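Long-range contacts in probable mRNA-capping enzyme (Acanthamoeba polyphaga mimivirus, PDB 3BGY), which removes the terminal phosphate from the 5'-triphosphate end of viral mRNA, this chain being the N-terminal RNA triphosphatase domain of a multifunctional capping enzyme: residues I12-I23 against K133-I144; L76-Y84 against K161-R169. All blocks are in the same frame, centred on the assembly; numbering follows the deposited sequence.

Contact 1 (I12-I23 against K133-I144); sequences ITIFSENEYNEI and KLIGIDNWAITI
E19 OE2, on the first turn of helix 17-32, takes the backbone N-H of D138 at 2.8 Å on its syn side, almost straight (171°), and also accepts from a water that donates to G136 O. The other oxygen, E19 OE1, receives S16 N at 2.9 Å, while S16 OG caps E19 N: a capping box whose glutamate also grips the turn I137-W140. D138 OD2 lies only 3.6 Å from E19 OE2, a like charge that the N-H groups and the water probably offset; another water joins D138 OD2 to S16 OG.

Around this polar core the packing is apolar. With CG1 of I14 at chi1 -65°, its CG2 is placed over the five-membered ring of W140, 3.9 Å from the centroid, a CH-pi contact. CD1 of I137 meets F15 CD1 at 3.8 Å, and I23 CD1 rests on I144 CG1. Farther along, E22 OE1 and K133 NZ form a long salt bridge of 3.6 Å, supplemented by a water that donates to E22 OE1 and accepts only weakly from K133 NZ.

Residues 17-23 of helix 17-32 run roughly antiparallel to 133-136 of strand 122-136, where F232 of helix 221-235 meets W140 and strand 36-42 flanks strand 142-152.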
loop_
_atom_site.group_PDB
_atom_site.type_symbol
_atom_site.label_atom_id
_atom_site.label_comp_id
_atom_site.label_asym_id
_atom_site.label_seq_id
_atom_site.Cartn_x
_atom_site.Cartn_y
_atom_site.Cartn_z
ATOM N N ILE A 12 8.803 -7.024 27.478
ATOM C CA ILE A 12 7.569 -7.141 26.641
ATOM C C ILE A 12 7.938 -7.582 25.217
ATOM O O ILE A 12 8.570 -6.830 24.467
ATOM C CB ILE A 12 6.773 -5.783 26.579
ATOM C CG1 ILE A 12 6.550 -5.221 27.992
ATOM C CG2 ILE A 12 5.406 -5.989 25.884
ATOM C CD1 ILE A 12 6.065 -3.770 28.039
ATOM N N THR A 13 7.580 -8.817 24.874
ATOM C CA THR A 13 7.836 -9.358 23.537
ATOM C C THR A 13 6.508 -9.443 22.798
ATOM O O THR A 13 5.471 -9.722 23.396
ATOM C CB THR A 13 8.495 -10.779 23.558
ATOM O OG1 THR A 13 7.672 -11.698 24.287
ATOM C CG2 THR A 13 9.886 -10.732 24.172
ATOM N N ILE A 14 6.556 -9.198 21.497
ATOM C CA ILE A 14 5.379 -9.238 20.632
ATOM C C ILE A 14 5.188 -10.603 20.003
ATOM O O ILE A 14 4.072 -11.121 19.968
ATOM C CB ILE A 14 5.467 -8.159 19.493
ATOM C CG1 ILE A 14 5.428 -6.763 20.106
ATOM C CG2 ILE A 14 4.288 -8.285 18.482
ATOM C CD1 ILE A 14 5.636 -5.650 19.101
ATOM N N PHE A 15 6.285 -11.200 19.549
ATOM C CA PHE A 15 6.229 -12.475 18.842
ATOM C C PHE A 15 6.452 -13.697 19.708
ATOM O O PHE A 15 7.316 -13.703 20.583
ATOM C CB PHE A 15 7.276 -12.516 17.708
ATOM C CG PHE A 15 7.229 -11.327 16.782
ATOM C CD1 PHE A 15 6.014 -10.909 16.212
ATOM C CD2 PHE A 15 8.404 -10.610 16.484
ATOM C CE1 PHE A 15 5.969 -9.782 15.360
ATOM C CE2 PHE A 15 8.366 -9.490 15.629
ATOM C CZ PHE A 15 7.144 -9.087 15.074
ATOM N N SER A 16 5.703 -14.752 19.396
ATOM C CA SER A 16 5.879 -16.046 20.058
ATOM C C SER A 16 7.133 -16.643 19.402
ATOM O O SER A 16 7.596 -16.141 18.360
ATOM C CB SER A 16 4.694 -16.959 19.756
ATOM O OG SER A 16 4.625 -17.230 18.369
ATOM N N GLU A 17 7.649 -17.746 19.940
ATOM C CA GLU A 17 8.833 -18.370 19.359
ATOM C C GLU A 17 8.595 -18.803 17.904
ATOM O O GLU A 17 9.445 -18.546 17.032
ATOM C CB GLU A 17 9.291 -19.565 20.212
ATOM C CG GLU A 17 10.533 -20.261 19.644
ATOM C CD GLU A 17 10.965 -21.468 20.445
ATOM O OE1 GLU A 17 10.218 -21.903 21.346
ATOM O OE2 GLU A 17 12.075 -21.966 20.178
ATOM N N ASN A 18 7.417 -19.367 17.616
ATOM C CA ASN A 18 7.143 -19.793 16.259
ATOM C C ASN A 18 6.979 -18.612 15.305
ATOM O O ASN A 18 7.445 -18.689 14.174
ATOM C CB ASN A 18 5.924 -20.697 16.163
ATOM C CG ASN A 18 5.802 -21.339 14.787
ATOM O OD1 ASN A 18 6.765 -21.935 14.281
ATOM N ND2 ASN A 18 4.650 -21.174 14.152
ATOM N N GLU A 19 6.299 -17.558 15.755
ATOM C CA GLU A 19 6.112 -16.354 14.925
ATOM C C GLU A 19 7.462 -15.740 14.635
ATOM O O GLU A 19 7.757 -15.407 13.491
ATOM C CB GLU A 19 5.246 -15.346 15.644
ATOM C CG GLU A 19 3.762 -15.707 15.629
ATOM C CD GLU A 19 2.955 -14.980 16.681
ATOM O OE1 GLU A 19 3.510 -14.241 17.525
ATOM O OE2 GLU A 19 1.719 -15.155 16.646
ATOM N N TYR A 20 8.303 -15.651 15.665
ATOM C CA TYR A 20 9.679 -15.122 15.513
ATOM C C TYR A 20 10.427 -15.880 14.398
ATOM O O TYR A 20 10.973 -15.281 13.473
ATOM C CB TYR A 20 10.431 -15.268 16.851
ATOM C CG TYR A 20 11.839 -14.683 16.911
ATOM C CD1 TYR A 20 12.947 -15.385 16.373
ATOM C CD2 TYR A 20 12.082 -13.485 17.609
ATOM C CE1 TYR A 20 14.278 -14.899 16.545
ATOM C CE2 TYR A 20 13.376 -13.004 17.793
ATOM C CZ TYR A 20 14.475 -13.731 17.250
ATOM O OH TYR A 20 15.738 -13.267 17.429
ATOM N N ASN A 21 10.463 -17.209 14.485
ATOM C CA ASN A 21 11.178 -18.004 13.473
ATOM C C ASN A 21 10.614 -17.901 12.048
ATOM O O ASN A 21 11.367 -17.836 11.070
ATOM C CB ASN A 21 11.260 -19.468 13.944
ATOM C CG ASN A 21 12.160 -19.613 15.159
ATOM O OD1 ASN A 21 13.039 -18.776 15.384
ATOM N ND2 ASN A 21 11.980 -20.692 15.931
ATOM N N GLU A 22 9.295 -17.800 11.952
ATOM C CA GLU A 22 8.645 -17.674 10.652
ATOM C C GLU A 22 8.915 -16.291 10.048
ATOM O O GLU A 22 9.168 -16.197 8.861
ATOM C CB GLU A 22 7.144 -17.925 10.778
ATOM C CG GLU A 22 6.810 -19.401 10.931
ATOM C CD GLU A 22 5.313 -19.712 10.870
ATOM O OE1 GLU A 22 4.515 -18.829 10.461
ATOM O OE2 GLU A 22 4.941 -20.867 11.213
ATOM N N ILE A 23 8.920 -15.255 10.890
ATOM C CA ILE A 23 9.184 -13.869 10.442
ATOM C C ILE A 23 10.646 -13.738 10.008
ATOM O O ILE A 23 10.943 -13.042 9.041
ATOM C CB ILE A 23 8.791 -12.844 11.529
ATOM C CG1 ILE A 23 7.281 -12.879 11.673
ATOM C CG2 ILE A 23 9.176 -11.384 11.136
ATOM C CD1 ILE A 23 6.739 -12.279 12.951
ATOM N N LYS A 133 3.165 -14.402 1.660
ATOM C CA LYS A 133 2.897 -15.054 2.934
ATOM C C LYS A 133 2.307 -13.960 3.830
ATOM O O LYS A 133 2.727 -12.807 3.788
ATOM C CB LYS A 133 4.181 -15.636 3.547
ATOM C CG LYS A 133 3.975 -16.388 4.867
ATOM C CD LYS A 133 5.155 -17.301 5.203
ATOM C CE LYS A 133 5.054 -17.853 6.632
ATOM N NZ LYS A 133 3.828 -18.662 6.890
ATOM N N LEU A 134 1.279 -14.318 4.579
ATOM C CA LEU A 134 0.627 -13.389 5.477
ATOM C C LEU A 134 0.368 -14.111 6.777
ATOM O O LEU A 134 -0.263 -15.174 6.770
ATOM C CB LEU A 134 -0.717 -12.926 4.883
ATOM C CG LEU A 134 -1.474 -11.724 5.476
ATOM C CD1 LEU A 134 -2.260 -11.053 4.370
ATOM C CD2 LEU A 134 -2.407 -12.105 6.602
ATOM N N ILE A 135 0.875 -13.567 7.878
ATOM C CA ILE A 135 0.612 -14.174 9.182
ATOM C C ILE A 135 0.017 -13.186 10.172
ATOM O O ILE A 135 0.325 -11.988 10.156
ATOM C CB ILE A 135 1.848 -14.887 9.820
ATOM C CG1 ILE A 135 3.028 -13.932 9.980
ATOM C CG2 ILE A 135 2.236 -16.140 9.014
ATOM C CD1 ILE A 135 4.085 -14.469 10.903
ATOM N N GLY A 136 -0.894 -13.699 10.991
ATOM C CA GLY A 136 -1.528 -12.902 12.023
ATOM C C GLY A 136 -0.676 -13.159 13.254
ATOM O O GLY A 136 0.080 -14.133 13.302
ATOM N N ILE A 137 -0.715 -12.237 14.201
ATOM C CA ILE A 137 0.090 -12.359 15.413
ATOM C C ILE A 137 -0.844 -12.595 16.582
ATOM O O ILE A 137 -1.828 -11.877 16.732
ATOM C CB ILE A 137 0.940 -11.069 15.622
ATOM C CG1 ILE A 137 1.918 -10.891 14.444
ATOM C CG2 ILE A 137 1.653 -11.059 16.980
ATOM C CD1 ILE A 137 2.915 -12.040 14.241
ATOM N N ASP A 138 -0.521 -13.582 17.417
ATOM C CA ASP A 138 -1.351 -13.885 18.587
ATOM C C ASP A 138 -1.338 -12.728 19.595
ATOM O O ASP A 138 -0.274 -12.241 20.003
ATOM C CB ASP A 138 -0.884 -15.174 19.293
ATOM C CG ASP A 138 -0.969 -16.419 18.411
ATOM O OD1 ASP A 138 -1.731 -16.451 17.419
ATOM O OD2 ASP A 138 -0.253 -17.394 18.733
ATOM N N ASN A 139 -2.545 -12.279 19.959
ATOM C CA ASN A 139 -2.785 -11.211 20.939
ATOM C C ASN A 139 -2.340 -9.761 20.646
ATOM O O ASN A 139 -2.378 -8.900 21.536
ATOM C CB ASN A 139 -2.327 -11.659 22.348
ATOM C CG ASN A 139 -2.962 -12.984 22.780
ATOM O OD1 ASN A 139 -2.264 -13.966 23.051
ATOM N ND2 ASN A 139 -4.287 -13.022 22.806
ATOM N N TRP A 140 -1.855 -9.507 19.431
ATOM C CA TRP A 140 -1.454 -8.153 19.016
ATOM C C TRP A 140 -2.191 -7.900 17.714
ATOM O O TRP A 140 -2.209 -8.748 16.823
ATOM C CB TRP A 140 0.055 -8.026 18.812
ATOM C CG TRP A 140 0.823 -8.196 20.077
ATOM C CD1 TRP A 140 1.205 -9.382 20.638
ATOM C CD2 TRP A 140 1.311 -7.169 20.935
ATOM N NE1 TRP A 140 1.907 -9.163 21.783
ATOM C CE2 TRP A 140 1.997 -7.814 22.000
ATOM C CE3 TRP A 140 1.256 -5.762 20.909
ATOM C CZ2 TRP A 140 2.625 -7.101 23.042
ATOM C CZ3 TRP A 140 1.886 -5.036 21.952
ATOM C CH2 TRP A 140 2.566 -5.718 23.003
ATOM N N ALA A 141 -2.781 -6.721 17.597
ATOM C CA ALA A 141 -3.582 -6.374 16.426
ATOM C C ALA A 141 -2.772 -5.947 15.187
ATOM O O ALA A 141 -2.864 -4.800 14.715
ATOM C CB ALA A 141 -4.609 -5.300 16.815
ATOM N N ILE A 142 -1.959 -6.880 14.691
ATOM C CA ILE A 142 -1.139 -6.663 13.489
ATOM C C ILE A 142 -1.024 -7.885 12.643
ATOM O O ILE A 142 -1.255 -9.013 13.118
ATOM C CB ILE A 142 0.354 -6.281 13.803
ATOM C CG1 ILE A 142 0.974 -7.190 14.867
ATOM C CG2 ILE A 142 0.463 -4.854 14.150
ATOM C CD1 ILE A 142 2.473 -7.059 15.017
ATOM N N THR A 143 -0.747 -7.660 11.361
ATOM C CA THR A 143 -0.481 -8.750 10.444
ATOM C C THR A 143 0.867 -8.458 9.814
ATOM O O THR A 143 1.252 -7.301 9.716
ATOM C CB THR A 143 -1.546 -8.982 9.356
ATOM O OG1 THR A 143 -1.708 -7.821 8.536
ATOM C CG2 THR A 143 -2.877 -9.364 9.974
ATOM N N ILE A 144 1.625 -9.502 9.491
ATOM C CA ILE A 144 2.930 -9.308 8.852
ATOM C C ILE A 144 2.704 -9.885 7.451
ATOM O O ILE A 144 2.243 -11.016 7.307
ATOM C CB ILE A 144 4.057 -10.139 9.534
ATOM C CG1 ILE A 144 4.015 -10.074 11.068
ATOM C CG2 ILE A 144 5.404 -9.734 8.993
ATOM C CD1 ILE A 144 4.427 -8.793 11.703
HETATM O O HOH W 1 2.590 -11.532 23.534
HETATM O O HOH W 2 2.341 -18.665 17.591
HETATM O O HOH W 3 0.517 -16.444 14.707
HETATM O O HOH W 4 2.116 -19.593 9.357
#

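Contact 2 (L76-Y84 against K161-R169); sequences LIFPDKNVY and KPKITGSER
I77 and R169 face each other as an antiparallel hydrogen-bonded pair, I77 N giving to R169 O at 2.8 Å and R169 N to I77 O at 2.9 Å, which joins the end of strand 66-77 to the start of strand 169-183. Both side chains leave on the same face of the sheet, I77 CB lying 4.0 Å from R169 CB. A water extends the pairing: it donates to I77 O and accepts from R169 NH1, in the plane of the guanidinium.

Beyond the pair, the F78 ring fills the bend of segment 161-169. E168 CG approaches it off-centre in a CH-pi contact, 4.1 Å from the centroid, and the E168 carboxylate is turned 72° from the ring plane. P162 CB touches CZ of F78 from another direction, at 3.8 Å, I164 CD1 reaches the same CZ, and K163 O lies at the ring edge. The proline also packs against Y84: P162 CG is 3.8 Å from Y84 CD1. L76 CD1 completes the apolar cluster on I164 CD1, against helix 106-115.

A bend at chi2 (74°) folds the E168 chain back, and its two oxygens take T165 N and G166 N, each through a syn lone pair. K161 passes obliquely across the end of Y84, CE 3.4 Å from OH, while its NZ bonds to V114 O and L116 O.

The chemistry is that of a loop joined to the strand by backbone bonds at I77-R169, its turn braced by a side chain: each oxygen of the buried E168 carboxylate accepts one peptide N-H, which probably favours its ionised form, and the braced turn lies against an aromatic ring.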
loop_
_atom_site.group_PDB
_atom_site.type_symbol
_atom_site.label_atom_id
_atom_site.label_comp_id
_atom_site.label_asym_id
_atom_site.label_seq_id
_atom_site.Cartn_x
_atom_site.Cartn_y
_atom_site.Cartn_z
ATOM N N LEU A 76 -7.192 -3.149 -11.309
ATOM C CA LEU A 76 -7.880 -4.108 -12.187
ATOM C C LEU A 76 -7.628 -5.456 -11.563
ATOM O O LEU A 76 -6.479 -5.876 -11.423
ATOM C CB LEU A 76 -7.324 -4.096 -13.605
ATOM C CG LEU A 76 -7.272 -2.765 -14.317
ATOM C CD1 LEU A 76 -6.730 -3.060 -15.719
ATOM C CD2 LEU A 76 -8.655 -2.091 -14.403
ATOM N N ILE A 77 -8.714 -6.122 -11.167
ATOM C CA ILE A 77 -8.641 -7.412 -10.479
ATOM C C ILE A 77 -9.046 -8.530 -11.424
ATOM O O ILE A 77 -10.179 -8.617 -11.857
ATOM C CB ILE A 77 -9.518 -7.397 -9.208
ATOM C CG1 ILE A 77 -9.129 -6.191 -8.345
ATOM C CG2 ILE A 77 -9.313 -8.706 -8.377
ATOM C CD1 ILE A 77 -10.231 -5.743 -7.409
ATOM N N PHE A 78 -8.099 -9.425 -11.661
ATOM C CA PHE A 78 -8.271 -10.513 -12.614
ATOM C C PHE A 78 -8.871 -11.778 -12.012
ATOM O O PHE A 78 -8.851 -11.937 -10.798
ATOM C CB PHE A 78 -6.916 -10.779 -13.276
ATOM C CG PHE A 78 -6.496 -9.708 -14.205
ATOM C CD1 PHE A 78 -5.786 -8.603 -13.730
ATOM C CD2 PHE A 78 -6.852 -9.761 -15.572
ATOM C CE1 PHE A 78 -5.428 -7.533 -14.606
ATOM C CE2 PHE A 78 -6.502 -8.707 -16.455
ATOM C CZ PHE A 78 -5.789 -7.584 -15.963
ATOM N N PRO A 79 -9.420 -12.692 -12.853
ATOM C CA PRO A 79 -10.008 -13.937 -12.343
ATOM C C PRO A 79 -9.051 -14.771 -11.493
ATOM O O PRO A 79 -9.492 -15.457 -10.570
ATOM C CB PRO A 79 -10.399 -14.673 -13.625
ATOM C CG PRO A 79 -10.778 -13.601 -14.507
ATOM C CD PRO A 79 -9.766 -12.520 -14.273
ATOM N N ASP A 80 -7.738 -14.648 -11.744
ATOM C CA ASP A 80 -6.752 -15.395 -10.967
ATOM C C ASP A 80 -6.421 -14.712 -9.633
ATOM O O ASP A 80 -5.559 -15.189 -8.891
ATOM C CB ASP A 80 -5.467 -15.688 -11.788
ATOM C CG ASP A 80 -4.645 -14.418 -12.130
ATOM O OD1 ASP A 80 -5.085 -13.269 -11.851
ATOM O OD2 ASP A 80 -3.529 -14.582 -12.678
ATOM N N LYS A 81 -7.108 -13.585 -9.365
ATOM C CA LYS A 81 -6.990 -12.774 -8.131
ATOM C C LYS A 81 -5.788 -11.830 -8.092
ATOM O O LYS A 81 -5.587 -11.094 -7.109
ATOM C CB LYS A 81 -7.049 -13.630 -6.843
ATOM C CG LYS A 81 -8.329 -14.468 -6.696
ATOM C CD LYS A 81 -8.199 -15.463 -5.547
ATOM C CE LYS A 81 -9.406 -16.398 -5.469
ATOM N NZ LYS A 81 -9.576 -17.273 -6.674
ATOM N N ASN A 82 -5.009 -11.823 -9.175
ATOM C CA ASN A 82 -3.870 -10.924 -9.248
ATOM C C ASN A 82 -4.353 -9.560 -9.705
ATOM O O ASN A 82 -5.478 -9.419 -10.215
ATOM C CB ASN A 82 -2.754 -11.515 -10.101
ATOM C CG ASN A 82 -2.199 -12.770 -9.492
ATOM O OD1 ASN A 82 -2.035 -12.848 -8.264
ATOM N ND2 ASN A 82 -1.986 -13.792 -10.312
ATOM N N VAL A 83 -3.513 -8.546 -9.515
ATOM C CA VAL A 83 -3.967 -7.187 -9.724
ATOM C C VAL A 83 -3.014 -6.342 -10.539
ATOM O O VAL A 83 -1.828 -6.415 -10.342
ATOM C CB VAL A 83 -4.148 -6.490 -8.304
ATOM C CG1 VAL A 83 -4.495 -5.001 -8.422
ATOM C CG2 VAL A 83 -5.245 -7.201 -7.502
ATOM N N TYR A 84 -3.577 -5.496 -11.401
ATOM C CA TYR A 84 -2.788 -4.537 -12.202
ATOM C C TYR A 84 -3.294 -3.207 -11.656
ATOM O O TYR A 84 -4.478 -2.873 -11.808
ATOM C CB TYR A 84 -3.115 -4.660 -13.711
ATOM C CG TYR A 84 -2.205 -3.799 -14.594
ATOM C CD1 TYR A 84 -0.971 -4.285 -15.050
ATOM C CD2 TYR A 84 -2.613 -2.517 -14.994
ATOM C CE1 TYR A 84 -0.157 -3.490 -15.925
ATOM C CE2 TYR A 84 -1.819 -1.721 -15.855
ATOM C CZ TYR A 84 -0.606 -2.222 -16.307
ATOM O OH TYR A 84 0.157 -1.457 -17.157
ATOM N N LYS A 161 1.909 -6.965 -21.367
ATOM C CA LYS A 161 0.918 -6.554 -20.358
ATOM C C LYS A 161 -0.242 -7.556 -20.279
ATOM O O LYS A 161 -0.420 -8.349 -21.205
ATOM C CB LYS A 161 0.388 -5.149 -20.686
ATOM C CG LYS A 161 1.219 -4.027 -20.086
ATOM C CD LYS A 161 0.588 -2.686 -20.382
ATOM C CE LYS A 161 1.571 -1.541 -20.228
ATOM N NZ LYS A 161 0.963 -0.239 -20.608
ATOM N N PRO A 162 -1.004 -7.588 -19.149
ATOM C CA PRO A 162 -2.112 -8.555 -19.094
ATOM C C PRO A 162 -3.262 -8.256 -20.059
ATOM O O PRO A 162 -3.628 -7.100 -20.281
ATOM C CB PRO A 162 -2.553 -8.485 -17.641
ATOM C CG PRO A 162 -2.230 -7.092 -17.236
ATOM C CD PRO A 162 -0.869 -6.899 -17.848
ATOM N N LYS A 163 -3.807 -9.316 -20.635
ATOM C CA LYS A 163 -4.889 -9.197 -21.594
ATOM C C LYS A 163 -6.240 -8.918 -20.959
ATOM O O LYS A 163 -6.636 -9.590 -20.010
ATOM C CB LYS A 163 -4.970 -10.435 -22.508
ATOM C CG LYS A 163 -4.729 -11.786 -21.835
ATOM C CD LYS A 163 -5.858 -12.781 -22.082
ATOM C CE LYS A 163 -5.634 -14.075 -21.306
ATOM N NZ LYS A 163 -6.874 -14.898 -21.210
ATOM N N ILE A 164 -6.912 -7.892 -21.476
ATOM C CA ILE A 164 -8.244 -7.518 -21.003
ATOM C C ILE A 164 -9.268 -8.421 -21.685
ATOM O O ILE A 164 -9.394 -8.411 -22.911
ATOM C CB ILE A 164 -8.539 -6.012 -21.269
ATOM C CG1 ILE A 164 -7.561 -5.129 -20.471
ATOM C CG2 ILE A 164 -10.000 -5.656 -20.942
ATOM C CD1 ILE A 164 -7.450 -5.489 -18.957
ATOM N N THR A 165 -9.947 -9.243 -20.885
ATOM C CA THR A 165 -10.968 -10.154 -21.407
ATOM C C THR A 165 -12.359 -9.536 -21.322
ATOM O O THR A 165 -13.267 -9.917 -22.070
ATOM C CB THR A 165 -10.992 -11.520 -20.656
ATOM O OG1 THR A 165 -11.464 -11.342 -19.318
ATOM C CG2 THR A 165 -9.593 -12.166 -20.622
ATOM N N GLY A 166 -12.509 -8.571 -20.422
ATOM C CA GLY A 166 -13.793 -7.923 -20.211
ATOM C C GLY A 166 -14.480 -8.387 -18.929
ATOM O O GLY A 166 -15.512 -7.835 -18.547
ATOM N N SER A 167 -13.925 -9.402 -18.273
ATOM C CA SER A 167 -14.499 -9.933 -17.037
ATOM C C SER A 167 -13.727 -9.464 -15.788
ATOM O O SER A 167 -13.841 -10.046 -14.699
ATOM C CB SER A 167 -14.552 -11.466 -17.088
ATOM O OG SER A 167 -13.265 -12.034 -16.909
ATOM N N GLU A 168 -12.899 -8.444 -15.973
ATOM C CA GLU A 168 -12.109 -7.879 -14.861
ATOM C C GLU A 168 -12.998 -7.113 -13.891
ATOM O O GLU A 168 -14.010 -6.524 -14.306
ATOM C CB GLU A 168 -11.067 -6.874 -15.386
ATOM C CG GLU A 168 -9.895 -7.472 -16.168
ATOM C CD GLU A 168 -10.259 -7.946 -17.570
ATOM O OE1 GLU A 168 -11.225 -7.406 -18.155
ATOM O OE2 GLU A 168 -9.571 -8.861 -18.077
ATOM N N ARG A 169 -12.627 -7.154 -12.607
ATOM C CA ARG A 169 -13.312 -6.378 -11.581
ATOM C C ARG A 169 -12.474 -5.101 -11.401
ATOM O O ARG A 169 -11.263 -5.116 -11.674
ATOM C CB ARG A 169 -13.380 -7.146 -10.245
ATOM C CG ARG A 169 -14.308 -8.376 -10.228
ATOM C CD ARG A 169 -14.065 -9.192 -8.939
ATOM N NE ARG A 169 -15.050 -10.256 -8.646
ATOM C CZ ARG A 169 -15.043 -11.467 -9.207
ATOM N NH1 ARG A 169 -14.122 -11.786 -10.111
ATOM N NH2 ARG A 169 -15.898 -12.403 -8.790
HETATM O O HOH W 5 -11.921 -10.651 -11.662
HETATM O O HOH W 6 -0.633 0.722 -17.906
#

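How the contacts relate
The two contacts lie at different ends of the same closed barrel, their centres 32 Å apart and their nearest atoms about 11 Å apart. The eight-stranded antiparallel sheet connects them: strand 122-136, used by contact 1, is the direct neighbour of strand 83-88, used by contact 2. Along the chain their segments alternate, 12-23, 76-84, 133-144, 161-169, so the two contacts cross in sequence. Contact 1 sets an N-terminal helix against the barrel; contact 2 ties in the loop that leads to strand 169-183. Together they illustrate how a tunnel triphosphatase barrel is finished by helices and loops packed on its outlying strand ends.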